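Local structure of putative fusidic acid resistance protein (Staphylococcus aureus, 2YB5) at residues Ile23-Thr28 and Lys35-Phe40; Gln94-Phe99 and Leu105-Ile110; Ile133-Lys136 and Phe142-Ile145. The protein mediates resistance to the antibiotic fusidic acid, probably by binding elongation factor G and helping to clear it from the ribosome. One frame throughout, in Å; residues are numbered along the deposited sequence.

Interaction 1: Ile23-Thr28 and Lys35-Phe40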
# COMPACT_ATOMS: atom_id res chain seq x y z
N ILE A 23 -1.14 11.53 -17.03
CA ILE A 23 0.02 12.27 -17.52
C ILE A 23 0.70 11.56 -18.71
O ILE A 23 1.20 12.22 -19.62
CB ILE A 23 1.03 12.53 -16.39
CG1 ILE A 23 0.44 13.56 -15.41
CG2 ILE A 23 2.35 13.03 -16.96
CD1 ILE A 23 1.26 13.74 -14.14
N LYS A 24 0.73 10.23 -18.69
CA LYS A 24 1.23 9.47 -19.84
C LYS A 24 0.40 9.78 -21.08
O LYS A 24 0.95 10.10 -22.14
CB LYS A 24 1.21 7.95 -19.58
CG LYS A 24 2.33 7.44 -18.68
CD LYS A 24 2.08 5.98 -18.30
CE LYS A 24 3.33 5.27 -17.82
NZ LYS A 24 3.03 3.89 -17.31
N LEU A 25 -0.92 9.71 -20.94
CA LEU A 25 -1.83 10.08 -22.03
C LEU A 25 -1.58 11.51 -22.52
O LEU A 25 -1.47 11.75 -23.71
CB LEU A 25 -3.30 9.91 -21.63
CG LEU A 25 -3.96 8.56 -21.94
CD1 LEU A 25 -3.10 7.39 -21.52
CD2 LEU A 25 -5.33 8.49 -21.29
N TYR A 26 -1.50 12.46 -21.59
CA TYR A 26 -1.23 13.85 -21.95
C TYR A 26 0.13 14.00 -22.64
O TYR A 26 0.29 14.86 -23.51
CB TYR A 26 -1.30 14.78 -20.73
CG TYR A 26 -2.64 14.84 -20.02
CD1 TYR A 26 -3.84 14.63 -20.70
CD2 TYR A 26 -2.71 15.16 -18.67
CE1 TYR A 26 -5.07 14.70 -20.03
CE2 TYR A 26 -3.92 15.24 -18.00
CZ TYR A 26 -5.09 15.01 -18.68
OH TYR A 26 -6.29 15.09 -18.00
N ARG A 27 1.10 13.15 -22.27
CA ARG A 27 2.42 13.16 -22.93
C ARG A 27 2.33 12.81 -24.42
O ARG A 27 3.13 13.29 -25.22
CB ARG A 27 3.39 12.20 -22.24
N THR A 28 1.37 11.95 -24.78
CA THR A 28 1.06 11.71 -26.18
C THR A 28 0.24 12.91 -26.64
O THR A 28 -0.86 13.15 -26.13
CB THR A 28 0.29 10.38 -26.41
OG1 THR A 28 0.68 9.81 -27.67
CG2 THR A 28 -1.22 10.59 -26.41
N LYS A 35 -9.26 10.07 -25.92
CA LYS A 35 -10.36 10.66 -25.15
C LYS A 35 -11.05 9.61 -24.28
O LYS A 35 -11.33 9.86 -23.11
CB LYS A 35 -11.38 11.32 -26.07
CG LYS A 35 -12.46 12.13 -25.35
CD LYS A 35 -13.68 11.30 -24.94
CE LYS A 35 -14.46 10.75 -26.15
NZ LYS A 35 -14.85 11.80 -27.11
N THR A 36 -11.32 8.45 -24.86
CA THR A 36 -12.00 7.37 -24.15
C THR A 36 -11.17 6.90 -22.94
O THR A 36 -11.72 6.65 -21.88
CB THR A 36 -12.31 6.20 -25.08
OG1 THR A 36 -13.15 6.66 -26.15
CG2 THR A 36 -13.01 5.08 -24.32
N GLN A 37 -9.86 6.82 -23.12
CA GLN A 37 -8.94 6.50 -22.04
C GLN A 37 -8.98 7.59 -20.97
O GLN A 37 -8.98 7.28 -19.79
CB GLN A 37 -7.50 6.33 -22.55
CG GLN A 37 -7.29 5.11 -23.45
CD GLN A 37 -5.92 5.09 -24.11
OE1 GLN A 37 -4.91 4.81 -23.47
NE2 GLN A 37 -5.88 5.38 -25.42
N LYS A 38 -9.02 8.85 -21.40
CA LYS A 38 -9.04 9.97 -20.45
C LYS A 38 -10.29 9.90 -19.58
O LYS A 38 -10.20 10.02 -18.37
CB LYS A 38 -9.00 11.33 -21.15
CG LYS A 38 -8.84 12.50 -20.17
CD LYS A 38 -9.11 13.85 -20.85
CE LYS A 38 -10.61 14.14 -20.98
NZ LYS A 38 -10.88 15.59 -21.26
N ASP A 39 -11.44 9.72 -20.21
CA ASP A 39 -12.69 9.65 -19.45
C ASP A 39 -12.65 8.41 -18.53
O ASP A 39 -13.16 8.45 -17.42
CB ASP A 39 -13.92 9.59 -20.36
CG ASP A 39 -14.14 10.88 -21.14
OD1 ASP A 39 -13.74 11.96 -20.67
OD2 ASP A 39 -14.74 10.80 -22.23
N PHE A 40 -12.03 7.33 -19.01
CA PHE A 40 -11.88 6.14 -18.18
C PHE A 40 -11.12 6.44 -16.89
O PHE A 40 -11.62 6.17 -15.80
CB PHE A 40 -11.18 5.01 -18.93
CG PHE A 40 -10.89 3.81 -18.06
CD1 PHE A 40 -11.92 3.00 -17.61
CD2 PHE A 40 -9.58 3.51 -17.66
CE1 PHE A 40 -11.67 1.90 -16.80
CE2 PHE A 40 -9.31 2.41 -16.85
CZ PHE A 40 -10.36 1.60 -16.41
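Leu25 reaches across from the last turn of helix 9-27 to Gln37 and Lys38 in the first turns of helix 35-50. Its CB points at the partner helix, and the chain then forks at CG. Leu25 CG itself lies 4.2 Å from Gln37 OE1. Leu25 CD1 comes closer to the same amide oxygen, at 3.7 Å from Gln37 OE1. CD2 takes the other direction and sits on the base of the glutamine, with Leu25 CD2 3.3 Å from Gln37 CB. That is a tight fit for two carbons. The same methyl, Leu25 CD2, lies 3.7 Å from the backbone N of Lys38. Gln37 extends beyond CG, with chi2 at 171°, and this carries its amide oxygen obliquely across the Leu25 side chain, near CD1.

One residue further on, the Tyr26 side chain crosses that of Lys38 at about a right angle. Lys38 CD lies at the edge of the ring, near its plane, 4.2 Å from Tyr26 OH. Both polar ends find their partners elsewhere. Tyr26 OH is hydrogen-bonded to the carbonyl of Ile63, and Lys38 NZ forms a salt bridge with Asp64.

The two helices run antiparallel, with local axes 160° apart and 10.4 Å from each other. They form a helical hairpin in the N-terminal, elongation factor G-binding family region. Met31 and His34 of the connecting loop also pack on Leu25.

No hydrogen bond links the two segments. The helix pair is joined here by van der Waals contact, while the polar tips of Tyr26 and Lys38 tie it to the chain around Ile63 and Asp64.

Interaction 2: Gln94-Phe99 and Leu105-Ile110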
# COMPACT_ATOMS: atom_id res chain seq x y z
N GLN A 94 -2.11 -5.29 22.64
CA GLN A 94 -2.69 -5.90 21.43
C GLN A 94 -1.63 -6.59 20.57
O GLN A 94 -1.85 -7.68 20.09
CB GLN A 94 -3.40 -4.86 20.58
CG GLN A 94 -4.70 -4.32 21.12
CD GLN A 94 -5.33 -3.30 20.16
OE1 GLN A 94 -4.80 -2.21 19.97
NE2 GLN A 94 -6.46 -3.67 19.56
N LEU A 95 -0.50 -5.93 20.38
CA LEU A 95 0.65 -6.47 19.66
C LEU A 95 1.18 -7.75 20.32
O LEU A 95 1.43 -8.75 19.65
CB LEU A 95 1.75 -5.42 19.61
CG LEU A 95 2.72 -5.37 18.44
CD1 LEU A 95 1.99 -5.32 17.08
CD2 LEU A 95 3.59 -4.14 18.61
N GLU A 96 1.36 -7.69 21.63
CA GLU A 96 1.81 -8.86 22.38
C GLU A 96 0.82 -10.03 22.25
O GLU A 96 1.25 -11.19 22.15
CB GLU A 96 2.09 -8.48 23.83
CG GLU A 96 3.35 -7.61 23.96
CD GLU A 96 3.45 -6.81 25.25
OE1 GLU A 96 2.49 -6.76 26.06
OE2 GLU A 96 4.53 -6.22 25.46
N LYS A 97 -0.48 -9.73 22.18
CA LYS A 97 -1.50 -10.77 22.01
C LYS A 97 -1.47 -11.40 20.62
O LYS A 97 -1.58 -12.61 20.48
CB LYS A 97 -2.89 -10.21 22.28
CG LYS A 97 -4.01 -11.24 22.07
CD LYS A 97 -5.25 -10.85 22.86
CE LYS A 97 -6.30 -11.96 22.85
NZ LYS A 97 -7.27 -11.75 23.97
N ILE A 98 -1.34 -10.56 19.60
CA ILE A 98 -1.22 -11.03 18.22
C ILE A 98 -0.03 -11.99 18.10
O ILE A 98 -0.14 -13.04 17.47
CB ILE A 98 -1.05 -9.86 17.24
CG1 ILE A 98 -2.36 -9.06 17.16
CG2 ILE A 98 -0.62 -10.35 15.85
CD1 ILE A 98 -2.19 -7.68 16.53
N PHE A 99 1.09 -11.63 18.72
CA PHE A 99 2.30 -12.47 18.70
C PHE A 99 2.56 -13.12 20.07
O PHE A 99 3.69 -13.15 20.56
CB PHE A 99 3.49 -11.64 18.23
CG PHE A 99 3.32 -11.11 16.84
CD1 PHE A 99 3.25 -11.98 15.76
CD2 PHE A 99 3.21 -9.76 16.60
CE1 PHE A 99 3.08 -11.50 14.48
CE2 PHE A 99 3.04 -9.27 15.31
CZ PHE A 99 2.98 -10.14 14.25
N LEU A 105 9.65 -9.75 21.86
CA LEU A 105 9.06 -9.09 20.69
C LEU A 105 9.64 -7.70 20.46
O LEU A 105 9.33 -6.77 21.20
CB LEU A 105 7.52 -8.99 20.81
CG LEU A 105 6.81 -8.31 19.62
CD1 LEU A 105 6.89 -9.17 18.36
CD2 LEU A 105 5.35 -7.98 19.94
N LYS A 106 10.45 -7.56 19.42
CA LYS A 106 10.90 -6.24 19.00
C LYS A 106 9.70 -5.45 18.48
O LYS A 106 9.00 -5.89 17.55
CB LYS A 106 11.96 -6.32 17.91
CG LYS A 106 12.31 -4.95 17.33
CD LYS A 106 13.64 -4.94 16.61
CE LYS A 106 14.11 -3.51 16.36
NZ LYS A 106 15.56 -3.45 16.00
N ARG A 107 9.48 -4.29 19.08
CA ARG A 107 8.42 -3.40 18.67
C ARG A 107 8.90 -2.49 17.53
O ARG A 107 10.10 -2.20 17.42
CB ARG A 107 7.90 -2.61 19.88
CG ARG A 107 6.77 -3.38 20.61
CD ARG A 107 6.95 -3.54 22.11
NE ARG A 107 6.59 -2.34 22.85
CZ ARG A 107 6.20 -2.29 24.13
NH1 ARG A 107 6.09 -3.39 24.88
NH2 ARG A 107 5.92 -1.11 24.67
N PRO A 108 7.98 -2.07 16.64
CA PRO A 108 8.36 -1.13 15.61
C PRO A 108 8.58 0.28 16.18
O PRO A 108 8.02 0.62 17.22
CB PRO A 108 7.16 -1.14 14.67
CG PRO A 108 6.02 -1.50 15.51
CD PRO A 108 6.54 -2.36 16.62
N ASP A 109 9.39 1.07 15.48
CA ASP A 109 9.70 2.43 15.87
C ASP A 109 8.64 3.35 15.28
O ASP A 109 8.59 3.55 14.07
CB ASP A 109 11.09 2.80 15.33
CG ASP A 109 11.60 4.12 15.86
OD1 ASP A 109 10.81 4.95 16.39
OD2 ASP A 109 12.83 4.32 15.74
N ILE A 110 7.77 3.87 16.14
CA ILE A 110 6.68 4.74 15.71
C ILE A 110 7.14 6.03 15.02
O ILE A 110 6.37 6.64 14.27
CB ILE A 110 5.74 5.10 16.88
CG1 ILE A 110 6.48 5.79 18.04
CG2 ILE A 110 5.04 3.85 17.38
CD1 ILE A 110 6.63 7.29 17.89
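Leu95 and Leu105 meet almost at a right angle, with Leu95 CG 4.0 Å from Leu105 CD2. The other branch of the contact runs through Leu95 CD2. Leu95 CD2 lies 3.8 Å from Arg107 CG, on the aliphatic part of the arginine. The same methyl also touches Pro108, with Leu95 CD2 4.0 Å from Pro108 CD. Leu105 has a second apolar neighbour. Its CG stands opposite the backbone N (chi1 180°), and the two methyls divide between two partners. CD2 goes to Leu95, while Leu105 CD1 comes to 4.1 Å from Phe99 CD2.

At the solvent side a salt bridge spans the same gap. Glu96 OE2 is 3.3 Å from Arg107 NH1. The carboxylate and guanidinium planes are 67° apart, and the charged groups do not lie flat against each other. Arg107 CG rests on Leu95, and the bends at chi2 and chi3 beyond it turn the guanidinium to Glu96.

The fold here is a short helix, 92-98, followed by an irregular chain that turns back past it. Both pieces belong to the C-terminal treble-clef zinc-finger family region. The helix lies against the antiparallel sheet, and the returning chain heads for the first strand of that sheet, 121-125.

The next shell comes mostly from the sheet. Trp123 packs on both Leu95 and Pro108, and its NE1 is hydrogen-bonded to the carbonyl O of Lys106. Tyr132 touches Leu105 and sets its ring edge-to-face with Phe99. Within the helix segment, Ile98 CG2 lies over the centre of one face of the Phe99 ring, 3.8 Å above the plane. Leu121 adds a further contact to Pro108.

Interaction 3: Ile133-Lys136 and Phe142-Ile145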
# COMPACT_ATOMS: atom_id res chain seq x y z
N ILE A 133 4.52 -8.67 10.27
CA ILE A 133 3.55 -7.96 9.45
C ILE A 133 2.21 -7.91 10.18
O ILE A 133 1.69 -8.93 10.54
CB ILE A 133 3.37 -8.63 8.07
CG1 ILE A 133 4.60 -8.35 7.19
CG2 ILE A 133 2.08 -8.16 7.38
CD1 ILE A 133 4.83 -9.39 6.06
N VAL A 134 1.69 -6.70 10.41
CA VAL A 134 0.41 -6.51 11.07
C VAL A 134 -0.51 -5.72 10.13
O VAL A 134 -0.06 -4.81 9.42
CB VAL A 134 0.57 -5.77 12.43
CG1 VAL A 134 -0.77 -5.37 13.04
CG2 VAL A 134 1.36 -6.67 13.42
N TYR A 135 -1.78 -6.10 10.12
CA TYR A 135 -2.81 -5.52 9.26
C TYR A 135 -4.20 -5.76 9.85
O TYR A 135 -4.38 -6.52 10.81
CB TYR A 135 -2.72 -6.14 7.85
CG TYR A 135 -2.91 -7.64 7.84
CD1 TYR A 135 -4.19 -8.19 7.72
CD2 TYR A 135 -1.84 -8.52 7.98
CE1 TYR A 135 -4.38 -9.56 7.73
CE2 TYR A 135 -2.02 -9.88 8.01
CZ TYR A 135 -3.30 -10.40 7.87
OH TYR A 135 -3.53 -11.74 7.89
N LYS A 136 -5.18 -5.08 9.26
CA LYS A 136 -6.60 -5.30 9.56
C LYS A 136 -7.19 -6.25 8.53
O LYS A 136 -6.94 -6.08 7.33
CB LYS A 136 -7.36 -3.98 9.51
CG LYS A 136 -7.03 -3.01 10.62
CD LYS A 136 -7.60 -3.44 11.96
CE LYS A 136 -7.60 -2.29 12.96
NZ LYS A 136 -8.79 -1.40 12.79
N PHE A 142 -7.40 -6.80 13.85
CA PHE A 142 -5.98 -6.97 13.68
C PHE A 142 -5.63 -8.44 13.51
O PHE A 142 -6.13 -9.29 14.24
CB PHE A 142 -5.20 -6.40 14.87
CG PHE A 142 -5.10 -4.90 14.88
CD1 PHE A 142 -4.54 -4.21 13.81
CD2 PHE A 142 -5.52 -4.18 16.00
CE1 PHE A 142 -4.43 -2.81 13.82
CE2 PHE A 142 -5.41 -2.78 16.04
CZ PHE A 142 -4.87 -2.10 14.94
N GLU A 143 -4.81 -8.71 12.51
CA GLU A 143 -4.15 -9.99 12.36
C GLU A 143 -2.66 -9.71 12.21
O GLU A 143 -2.26 -8.57 11.95
CB GLU A 143 -4.66 -10.75 11.13
CG GLU A 143 -5.98 -11.46 11.38
CD GLU A 143 -6.57 -12.06 10.12
OE1 GLU A 143 -5.92 -11.98 9.05
OE2 GLU A 143 -7.69 -12.60 10.21
N GLY A 144 -1.86 -10.74 12.38
CA GLY A 144 -0.42 -10.63 12.24
C GLY A 144 0.21 -11.96 11.87
O GLY A 144 -0.32 -13.04 12.18
N ILE A 145 1.35 -11.86 11.21
CA ILE A 145 2.13 -13.02 10.82
C ILE A 145 3.59 -12.61 10.96
O ILE A 145 3.90 -11.42 10.95
CB ILE A 145 1.79 -13.39 9.35
CG1 ILE A 145 2.30 -14.79 9.00
CG2 ILE A 145 2.36 -12.36 8.38
CD1 ILE A 145 1.99 -15.21 7.55
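Tyr135 holds CG between its backbone N and carbonyl carbon (chi1 60°), which swings the ring across the neighbouring strand over Glu143. Glu143 O lies over one ring face, offset toward the rim. The hydroxyl donates a hydrogen bond to the carboxylate, with Tyr135 OH 2.7 Å from Glu143 OE1. The acceptor uses its anti lone pair, and the ring and carboxylate planes stand 82° apart. Glu143 OE2 is hydrogen-bonded to Asn137 ND2.

On the other face of the sheet, Lys136 bends at chi2 (-73°) and lays its tail over the Phe142 ring. Lys136 CE is 3.5 Å from the Phe142 centroid, a CH-pi contact. The ammonium adds a cation-pi contact, with Lys136 NZ 4.8 Å from the Phe142 centroid. Val134 CG1 touches Phe142 at CD1.

Four backbone bonds join the strands as an antiparallel hairpin, among them Glu143 N to Tyr135 O at 2.8 Å. Helix 204-214 packs on the Tyr135 and Ile145 face, and helix 92-98 on the Val134 and Phe142 face.

With both oxygens held, the carboxylate's orientation is probably fixed. The lysine's charge is met mainly by a salt bridge to Asp140, with the Phe142 face probably adding less.

How the interactions relate
From the N terminus, interaction 1 comes first and closes the loop between helices 9-27 and 35-50 in the N-terminal helical region. Interaction 2 then closes the loop after helix 92-98, and interaction 3 closes the hairpin of strands 130-136 and 142-149. The three follow in series; none nests or crosses. Interaction 1 stands apart, its centre about 45 Å from that of interaction 2, on the opposite side of the chain's centre. Interactions 2 and 3 touch, their centres about 10 Å apart. Ile98 CG2 lies 3.6 Å from Gly144 CA, and Phe99 CE2 3.6 Å from Val134 CG2. Together they join helix 92-98 to the zinc-finger sheet.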